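Outer membrane associated protein (Francisella tularensis subsp. tularensis, PDB 6U83) probably anchors the outer membrane to peptidoglycan through its C-terminal OmpA-like domain, here holding D-alanine, and is generally assigned to the porins. Local coordinates at residues 39-44 with 150-155; 62-65 with 70-73; 98-103 with 118-123. One frame throughout, in Å; residues are numbered along the deposited sequence.

Contact 1: residues 39-44 with 150-155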
loop_
_atom_site.group_PDB
_atom_site.type_symbol
_atom_site.label_atom_id
_atom_site.label_comp_id
_atom_site.label_asym_id
_atom_site.label_seq_id
_atom_site.Cartn_x
_atom_site.Cartn_y
_atom_site.Cartn_z
ATOM N N PHE A 39 -8.884 -4.423 -7.577
ATOM C CA PHE A 39 -9.035 -3.557 -6.414
ATOM C C PHE A 39 -8.185 -2.292 -6.509
ATOM O O PHE A 39 -8.444 -1.329 -5.781
ATOM C CB PHE A 39 -8.673 -4.327 -5.147
ATOM C CG PHE A 39 -7.209 -4.586 -5.009
ATOM C CD1 PHE A 39 -6.383 -3.662 -4.375
ATOM C CD2 PHE A 39 -6.649 -5.745 -5.522
ATOM C CE1 PHE A 39 -5.022 -3.888 -4.257
ATOM C CE2 PHE A 39 -5.288 -5.986 -5.403
ATOM C CZ PHE A 39 -4.473 -5.054 -4.768
ATOM N N ASN A 40 -7.167 -2.280 -7.364
ATOM C CA ASN A 40 -6.285 -1.129 -7.499
ATOM C C ASN A 40 -6.827 -0.088 -8.462
ATOM O O ASN A 40 -6.267 1.014 -8.540
ATOM C CB ASN A 40 -4.902 -1.580 -7.968
ATOM C CG ASN A 40 -4.973 -2.505 -9.172
ATOM O OD1 ASN A 40 -6.053 -2.767 -9.715
ATOM N ND2 ASN A 40 -3.819 -3.009 -9.596
ATOM N N LEU A 41 -7.887 -0.411 -9.203
ATOM C CA LEU A 41 -8.523 0.565 -10.072
ATOM C C LEU A 41 -9.549 1.418 -9.328
ATOM O O LEU A 41 -10.366 2.095 -9.962
ATOM C CB LEU A 41 -9.157 -0.138 -11.271
ATOM C CG LEU A 41 -8.251 -0.278 -12.500
ATOM C CD1 LEU A 41 -6.874 -0.869 -12.161
ATOM C CD2 LEU A 41 -8.943 -1.098 -13.578
ATOM N N THR A 42 -9.523 1.381 -7.999
ATOM C CA THR A 42 -10.235 2.347 -7.176
ATOM C C THR A 42 -9.424 3.631 -7.081
ATOM O O THR A 42 -8.206 3.593 -6.882
ATOM C CB THR A 42 -10.452 1.786 -5.773
ATOM O OG1 THR A 42 -9.178 1.408 -5.225
ATOM C CG2 THR A 42 -11.366 0.570 -5.813
ATOM N N GLU A 43 -10.098 4.771 -7.212
ATOM C CA GLU A 43 -9.445 6.049 -6.979
ATOM C C GLU A 43 -9.501 6.463 -5.514
ATOM O O GLU A 43 -9.365 7.652 -5.200
ATOM C CB GLU A 43 -10.049 7.138 -7.866
ATOM C CG GLU A 43 -9.041 8.244 -8.199
ATOM C CD GLU A 43 -9.375 8.989 -9.476
ATOM O OE1 GLU A 43 -9.505 10.228 -9.426
ATOM O OE2 GLU A 43 -9.504 8.334 -10.531
ATOM N N ASP A 44 -9.710 5.510 -4.618
ATOM C CA ASP A 44 -9.694 5.734 -3.185
ATOM C C ASP A 44 -8.573 4.903 -2.579
ATOM O O ASP A 44 -8.159 3.887 -3.149
ATOM C CB ASP A 44 -11.044 5.345 -2.537
ATOM C CG ASP A 44 -12.204 6.221 -3.002
ATOM O OD1 ASP A 44 -11.974 7.162 -3.793
ATOM O OD2 ASP A 44 -13.351 5.967 -2.568
ATOM N N GLY A 150 -1.830 -1.408 -15.147
ATOM C CA GLY A 150 -2.279 -1.962 -16.404
ATOM C C GLY A 150 -3.738 -1.634 -16.658
ATOM O O GLY A 150 -4.569 -1.632 -15.747
ATOM N N GLY A 151 -4.045 -1.335 -17.919
ATOM C CA GLY A 151 -5.404 -1.092 -18.347
ATOM C C GLY A 151 -5.843 0.354 -18.333
ATOM O O GLY A 151 -6.938 0.655 -18.820
ATOM N N ILE A 152 -5.038 1.266 -17.796
ATOM C CA ILE A 152 -5.406 2.671 -17.754
ATOM C C ILE A 152 -4.299 3.480 -18.414
ATOM O O ILE A 152 -3.201 2.985 -18.664
ATOM C CB ILE A 152 -5.687 3.148 -16.317
ATOM C CG1 ILE A 152 -4.422 3.081 -15.476
ATOM C CG2 ILE A 152 -6.776 2.263 -15.677
ATOM C CD1 ILE A 152 -4.648 3.398 -14.017
ATOM N N HIS A 153 -4.623 4.721 -18.755
ATOM C CA HIS A 153 -3.633 5.606 -19.347
ATOM C C HIS A 153 -2.564 5.939 -18.311
ATOM O O HIS A 153 -2.820 5.933 -17.103
ATOM C CB HIS A 153 -4.308 6.875 -19.866
ATOM C CG HIS A 153 -3.459 7.692 -20.791
ATOM N ND1 HIS A 153 -2.508 8.584 -20.339
ATOM C CD2 HIS A 153 -3.444 7.782 -22.142
ATOM C CE1 HIS A 153 -1.928 9.172 -21.371
ATOM N NE2 HIS A 153 -2.481 8.706 -22.478
ATOM N N LYS A 154 -1.347 6.212 -18.788
ATOM C CA LYS A 154 -0.249 6.499 -17.870
ATOM C C LYS A 154 -0.467 7.782 -17.069
ATOM O O LYS A 154 0.141 7.950 -16.002
ATOM C CB LYS A 154 1.060 6.590 -18.648
ATOM C CG LYS A 154 1.412 5.328 -19.403
ATOM C CD LYS A 154 2.647 5.557 -20.263
ATOM C CE LYS A 154 3.349 4.255 -20.609
ATOM N NZ LYS A 154 4.682 4.538 -21.217
ATOM N N SER A 155 -1.304 8.695 -17.554
ATOM C CA SER A 155 -1.554 9.954 -16.867
ATOM C C SER A 155 -2.736 9.874 -15.909
ATOM O O SER A 155 -3.155 10.900 -15.360
ATOM C CB SER A 155 -1.789 11.052 -17.894
ATOM O OG SER A 155 -2.857 10.693 -18.748
#

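Contact 2: residues 62-65 with 70-73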
loop_
_atom_site.group_PDB
_atom_site.type_symbol
_atom_site.label_atom_id
_atom_site.label_comp_id
_atom_site.label_asym_id
_atom_site.label_seq_id
_atom_site.Cartn_x
_atom_site.Cartn_y
_atom_site.Cartn_z
ATOM N N THR A 62 -2.580 3.222 -1.419
ATOM C CA THR A 62 -2.878 4.579 -0.988
ATOM C C THR A 62 -2.699 5.530 -2.166
ATOM O O THR A 62 -1.661 5.506 -2.837
ATOM C CB THR A 62 -1.945 4.978 0.158
ATOM O OG1 THR A 62 -2.236 4.187 1.320
ATOM C CG2 THR A 62 -2.099 6.436 0.495
ATOM N N LYS A 63 -3.705 6.360 -2.415
ATOM C CA LYS A 63 -3.720 7.268 -3.551
ATOM C C LYS A 63 -3.390 8.684 -3.103
ATOM O O LYS A 63 -3.562 9.046 -1.935
ATOM C CB LYS A 63 -5.087 7.251 -4.239
ATOM C CG LYS A 63 -5.561 5.865 -4.612
ATOM C CD LYS A 63 -5.143 5.492 -6.009
ATOM C CE LYS A 63 -5.042 3.997 -6.106
ATOM N NZ LYS A 63 -4.794 3.561 -7.491
ATOM N N PHE A 64 -2.923 9.490 -4.059
ATOM C CA PHE A 64 -2.504 10.861 -3.815
ATOM C C PHE A 64 -3.077 11.795 -4.871
ATOM O O PHE A 64 -3.185 11.436 -6.050
ATOM C CB PHE A 64 -0.965 10.999 -3.844
ATOM C CG PHE A 64 -0.264 10.341 -2.704
ATOM C CD1 PHE A 64 0.050 8.990 -2.752
ATOM C CD2 PHE A 64 0.127 11.080 -1.593
ATOM C CE1 PHE A 64 0.741 8.387 -1.713
ATOM C CE2 PHE A 64 0.824 10.469 -0.542
ATOM C CZ PHE A 64 1.117 9.121 -0.605
ATOM N N ALA A 65 -3.402 13.017 -4.448
ATOM C CA ALA A 65 -3.788 14.042 -5.406
ATOM C C ALA A 65 -2.588 14.480 -6.259
ATOM O O ALA A 65 -1.417 14.234 -5.936
ATOM C CB ALA A 65 -4.381 15.253 -4.686
ATOM N N THR A 70 1.193 14.413 0.271
ATOM C CA THR A 70 0.455 14.445 1.521
ATOM C C THR A 70 -0.600 13.348 1.557
ATOM O O THR A 70 -1.241 13.058 0.545
ATOM C CB THR A 70 -0.228 15.802 1.658
ATOM O OG1 THR A 70 0.744 16.835 1.456
ATOM C CG2 THR A 70 -0.859 15.945 3.018
ATOM N N LEU A 71 -0.799 12.757 2.735
ATOM C CA LEU A 71 -1.805 11.718 2.923
ATOM C C LEU A 71 -3.152 12.348 3.222
ATOM O O LEU A 71 -3.219 13.381 3.895
ATOM C CB LEU A 71 -1.432 10.793 4.079
ATOM C CG LEU A 71 -0.111 10.041 3.936
ATOM C CD1 LEU A 71 0.321 9.501 5.282
ATOM C CD2 LEU A 71 -0.238 8.917 2.911
ATOM N N ASN A 72 -4.223 11.708 2.750
ATOM C CA ASN A 72 -5.573 12.110 3.116
ATOM C C ASN A 72 -6.127 11.138 4.153
ATOM O O ASN A 72 -5.461 10.189 4.574
ATOM C CB ASN A 72 -6.479 12.206 1.881
ATOM C CG ASN A 72 -6.516 10.921 1.064
ATOM O OD1 ASN A 72 -6.422 9.817 1.599
ATOM N ND2 ASN A 72 -6.665 11.065 -0.246
ATOM N N ALA A 73 -7.373 11.385 4.568
ATOM C CA ALA A 73 -7.982 10.589 5.629
ATOM C C ALA A 73 -8.167 9.139 5.204
ATOM O O ALA A 73 -7.964 8.217 6.007
ATOM C CB ALA A 73 -9.318 11.213 6.027
#

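Contact 3: residues 98-103 with 118-123. With DAL (D-alanine), chain D.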
loop_
_atom_site.group_PDB
_atom_site.type_symbol
_atom_site.label_atom_id
_atom_site.label_comp_id
_atom_site.label_asym_id
_atom_site.label_seq_id
_atom_site.Cartn_x
_atom_site.Cartn_y
_atom_site.Cartn_z
ATOM N N GLY A 98 6.500 3.788 -3.979
ATOM C CA GLY A 98 5.814 4.976 -4.434
ATOM C C GLY A 98 5.807 5.088 -5.951
ATOM O O GLY A 98 6.763 4.712 -6.614
ATOM N N TYR A 99 4.723 5.638 -6.494
ATOM C CA TYR A 99 4.585 5.760 -7.936
ATOM C C TYR A 99 4.030 7.135 -8.285
ATOM O O TYR A 99 3.536 7.880 -7.423
ATOM C CB TYR A 99 3.674 4.667 -8.513
ATOM C CG TYR A 99 4.169 3.266 -8.276
ATOM C CD1 TYR A 99 4.875 2.587 -9.262
ATOM C CD2 TYR A 99 3.942 2.615 -7.057
ATOM C CE1 TYR A 99 5.344 1.296 -9.048
ATOM C CE2 TYR A 99 4.413 1.305 -6.833
ATOM C CZ TYR A 99 5.112 0.664 -7.837
ATOM O OH TYR A 99 5.585 -0.612 -7.656
ATOM N N ALA A 100 4.098 7.454 -9.577
ATOM C CA ALA A 100 3.581 8.712 -10.085
ATOM C C ALA A 100 2.849 8.458 -11.400
ATOM O O ALA A 100 2.982 7.402 -12.024
ATOM C CB ALA A 100 4.713 9.753 -10.250
ATOM N N SER A 101 2.038 9.426 -11.800
ATOM C CA SER A 101 1.483 9.390 -13.141
ATOM C C SER A 101 2.421 10.132 -14.084
ATOM O O SER A 101 3.191 11.001 -13.674
ATOM C CB SER A 101 0.091 10.024 -13.167
ATOM O OG SER A 101 0.146 11.393 -12.785
ATOM N N GLN A 102 2.372 9.777 -15.357
ATOM C CA GLN A 102 3.128 10.521 -16.362
ATOM C C GLN A 102 2.185 11.550 -16.958
ATOM O O GLN A 102 1.330 11.217 -17.780
ATOM C CB GLN A 102 3.702 9.621 -17.447
ATOM C CG GLN A 102 4.466 10.443 -18.470
ATOM C CD GLN A 102 5.026 9.621 -19.603
ATOM O OE1 GLN A 102 4.683 8.454 -19.762
ATOM N NE2 GLN A 102 5.893 10.230 -20.406
ATOM N N GLY A 103 2.338 12.808 -16.543
ATOM C CA GLY A 103 1.410 13.834 -16.982
ATOM C C GLY A 103 1.691 14.377 -18.364
ATOM O O GLY A 103 0.788 14.917 -19.008
ATOM N N GLU A 118 9.273 8.989 -4.503
ATOM C CA GLU A 118 10.046 8.762 -3.288
ATOM C C GLU A 118 9.439 9.502 -2.108
ATOM O O GLU A 118 9.382 8.966 -0.996
ATOM C CB GLU A 118 11.497 9.212 -3.488
ATOM C CG GLU A 118 12.285 8.394 -4.494
ATOM C CD GLU A 118 13.694 8.939 -4.731
ATOM O OE1 GLU A 118 14.438 9.140 -3.752
ATOM O OE2 GLU A 118 14.060 9.180 -5.898
ATOM N N LYS A 119 9.012 10.747 -2.327
ATOM C CA LYS A 119 8.390 11.533 -1.270
ATOM C C LYS A 119 7.083 10.907 -0.818
ATOM O O LYS A 119 6.722 11.014 0.360
ATOM C CB LYS A 119 8.124 12.959 -1.750
ATOM C CG LYS A 119 9.352 13.858 -1.986
ATOM C CD LYS A 119 8.868 15.234 -2.497
ATOM C CE LYS A 119 9.971 16.251 -2.557
ATOM N NZ LYS A 119 9.438 17.554 -3.101
ATOM N N ARG A 120 6.359 10.255 -1.737
ATOM C CA ARG A 120 5.115 9.590 -1.364
ATOM C C ARG A 120 5.399 8.378 -0.481
ATOM O O ARG A 120 4.801 8.222 0.592
ATOM C CB ARG A 120 4.345 9.200 -2.630
ATOM C CG ARG A 120 3.696 10.417 -3.366
ATOM C CD ARG A 120 3.004 10.033 -4.701
ATOM N NE ARG A 120 2.227 11.171 -5.186
ATOM C CZ ARG A 120 1.949 11.421 -6.464
ATOM N NH1 ARG A 120 2.394 10.620 -7.435
ATOM N NH2 ARG A 120 1.209 12.483 -6.765
ATOM N N ALA A 121 6.334 7.522 -0.905
ATOM C CA ALA A 121 6.749 6.400 -0.065
ATOM C C ALA A 121 7.235 6.876 1.301
ATOM O O ALA A 121 6.935 6.255 2.329
ATOM C CB ALA A 121 7.856 5.611 -0.755
ATOM N N GLN A 122 7.979 7.980 1.337
ATOM C CA GLN A 122 8.480 8.472 2.618
ATOM C C GLN A 122 7.341 8.960 3.501
ATOM O O GLN A 122 7.369 8.774 4.726
ATOM C CB GLN A 122 9.497 9.592 2.412
ATOM C CG GLN A 122 10.224 9.946 3.703
ATOM C CD GLN A 122 10.890 8.725 4.350
ATOM O OE1 GLN A 122 11.658 8.000 3.706
ATOM N NE2 GLN A 122 10.594 8.498 5.629
ATOM N N ALA A 123 6.345 9.609 2.896
ATOM C CA ALA A 123 5.149 10.009 3.624
ATOM C C ALA A 123 4.489 8.803 4.276
ATOM O O ALA A 123 4.243 8.789 5.489
ATOM C CB ALA A 123 4.167 10.709 2.675
HETATM N N DAL D . 2.778 13.074 -12.339
HETATM C CA DAL D . 1.959 13.751 -11.345
HETATM C CB DAL D . 2.540 15.138 -11.024
HETATM C C DAL D . 1.786 12.931 -10.067
HETATM O O DAL D . 1.235 13.457 -9.097
HETATM O OXT DAL D . 2.180 11.754 -9.970
#

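Contact 1: residues 39-44 with 150-155
Leu41, which meets Ile152 across this contact, rides on a turn closed by the hydrogen bond from Thr42 OG1 to Phe39 O at 2.9 Å. The hydroxyl approaches that carbonyl 21° out of its plane. Two surface loops of the OmpA-like domain are brought together here: loop 39-44, which follows strand 33-34 and precedes strand 46-52, and loop 150-155, which leads from strand 138-142 toward strand 161-172. Their backbones stay well separated, with Leu41 CA and Ile152 CA 8.6 Å apart, and only 87 Å² of surface is buried.

Leu41 spans the interval with its branched end. Its CG lies 4.3 Å from Ile152 CG2, while its CD1 comes to 4.3 Å from Gly150 O. In Ile152, CG1 sits between the backbone N and the carbonyl carbon (chi1 65°), and this leaves the short CG2 branch to meet the leucine. The contact is therefore apolar and loose. A polar tie lies beside it, because Leu41 O accepts a hydrogen bond from Arg158 NH2. Further along the second loop, Ser155 N donates to His153 ND1 at 3.0 Å, close to the imidazole plane, with an N-H...N angle of 165°.

Contact 2: residues 62-65 with 70-73
Phe64 and Leu71 bring the two backbones nearest, with their CA atoms 6.8 Å apart. Segment 62-65 is the end of strand 55-63 and the residues just beyond it; segment 70-73 returns after four intervening residues and runs into helix 73-89. Phe64 and Leu71 both have extended backbones, yet the segments are not joined as strands, and side chains make the contact. It buries 200 Å² in all.

With CG anti to its own carbonyl carbon (chi1 -69°), the Phe64 ring is swung toward the returning chain. Its CD2 lies 3.2 Å from Thr70 O, which approaches the ring obliquely. The far end of the ring packs on Leu71, where Phe64 CZ lies 3.8 Å from Leu71 CD2; these two side chains lie side by side and point the same way. The same Leu71 CD2 also touches Thr62 CG2 at 3.9 Å, Thr62 crossing the leucine at about a right angle. One methyl thus fills the corner between a threonine and a phenylalanine. Asn72 ND2 comes no closer than 4.1 Å to Lys63 O, and the amide's main task lies ahead in the chain: Asn72 is the N-cap of helix 73-89, its OD1 accepting from Gly75 N.

Strands 55-63 and 94-98 both pair antiparallel with strand 161-172, making this the first bend of a beta-alpha-beta crossover. Phe64 is backbone-bonded to Gln160, Leu71 packs against Ile79 of helix 73-89 and against Val124 and Tyr127 of helix 110-130, and Lys63 NZ reaches Arg158 O.

Contact 3: residues 98-103 with 118-123
The D-alanine pocket of the domain is built where Arg120, on helix 110-130, reaches the loop of Tyr99, Ala100 and Ser101. Its chain is extended from CG to NE, which carries the guanidinium out to the ligand. Arg120 NH1 serves two acceptors: Tyr99 O at 3.0 Å, met in the carbonyl plane on a lone pair, and D-alanine OXT at 2.8 Å. Arg120 NH2 bonds to the other carboxylate oxygen, O, at a separation modelled so short that the exact value is doubtful. OXT is gripped a second time, by Ser101 N at 3.0 Å with an N-H...O angle of 156°.

The framework is a beta-alpha-beta unit, since strands 94-98 and 138-142 pair in parallel and helix 110-130 lies between them in the chain. Gly98, ending the first strand, lets the helix come in closely, its CA 4.7 Å from Ala121 CA. In OmpA-like domains a pocket of this kind takes the diaminopimelate of peptidoglycan, and the bound D-amino acid is consistent with that role. Lys68 O accepts from Arg120 NE, steadying the guanidinium, and Asn113 OD1 and Asp67 N also bind the ligand. Ser101 OG is weakly bonded to the D-alanine N at 3.2 Å and bonded to Gln160 OE1.

Overall arrangement
From the N terminus, the 39-44 loop comes first, and contact 1 joins it to 150-155 near the far end of the OmpA family region, closing a loop of 105 intervening residues. Contacts 2 and 3 both nest within it, in series. Contact 2 closes the short turn from strand 55-63 to helix 73-89; contact 3 then joins the end of strand 94-98 to helix 110-130. The three also touch: Asn40 O lies 3.1 Å from Lys63 NZ, linking contacts 1 and 2, and Lys154 O lies 3.0 Å from Gln102 N, linking 1 and 3. Phe64 CB packs 3.5 Å from Arg120 NE, placing contact 2 beside the ligand-binding arginine.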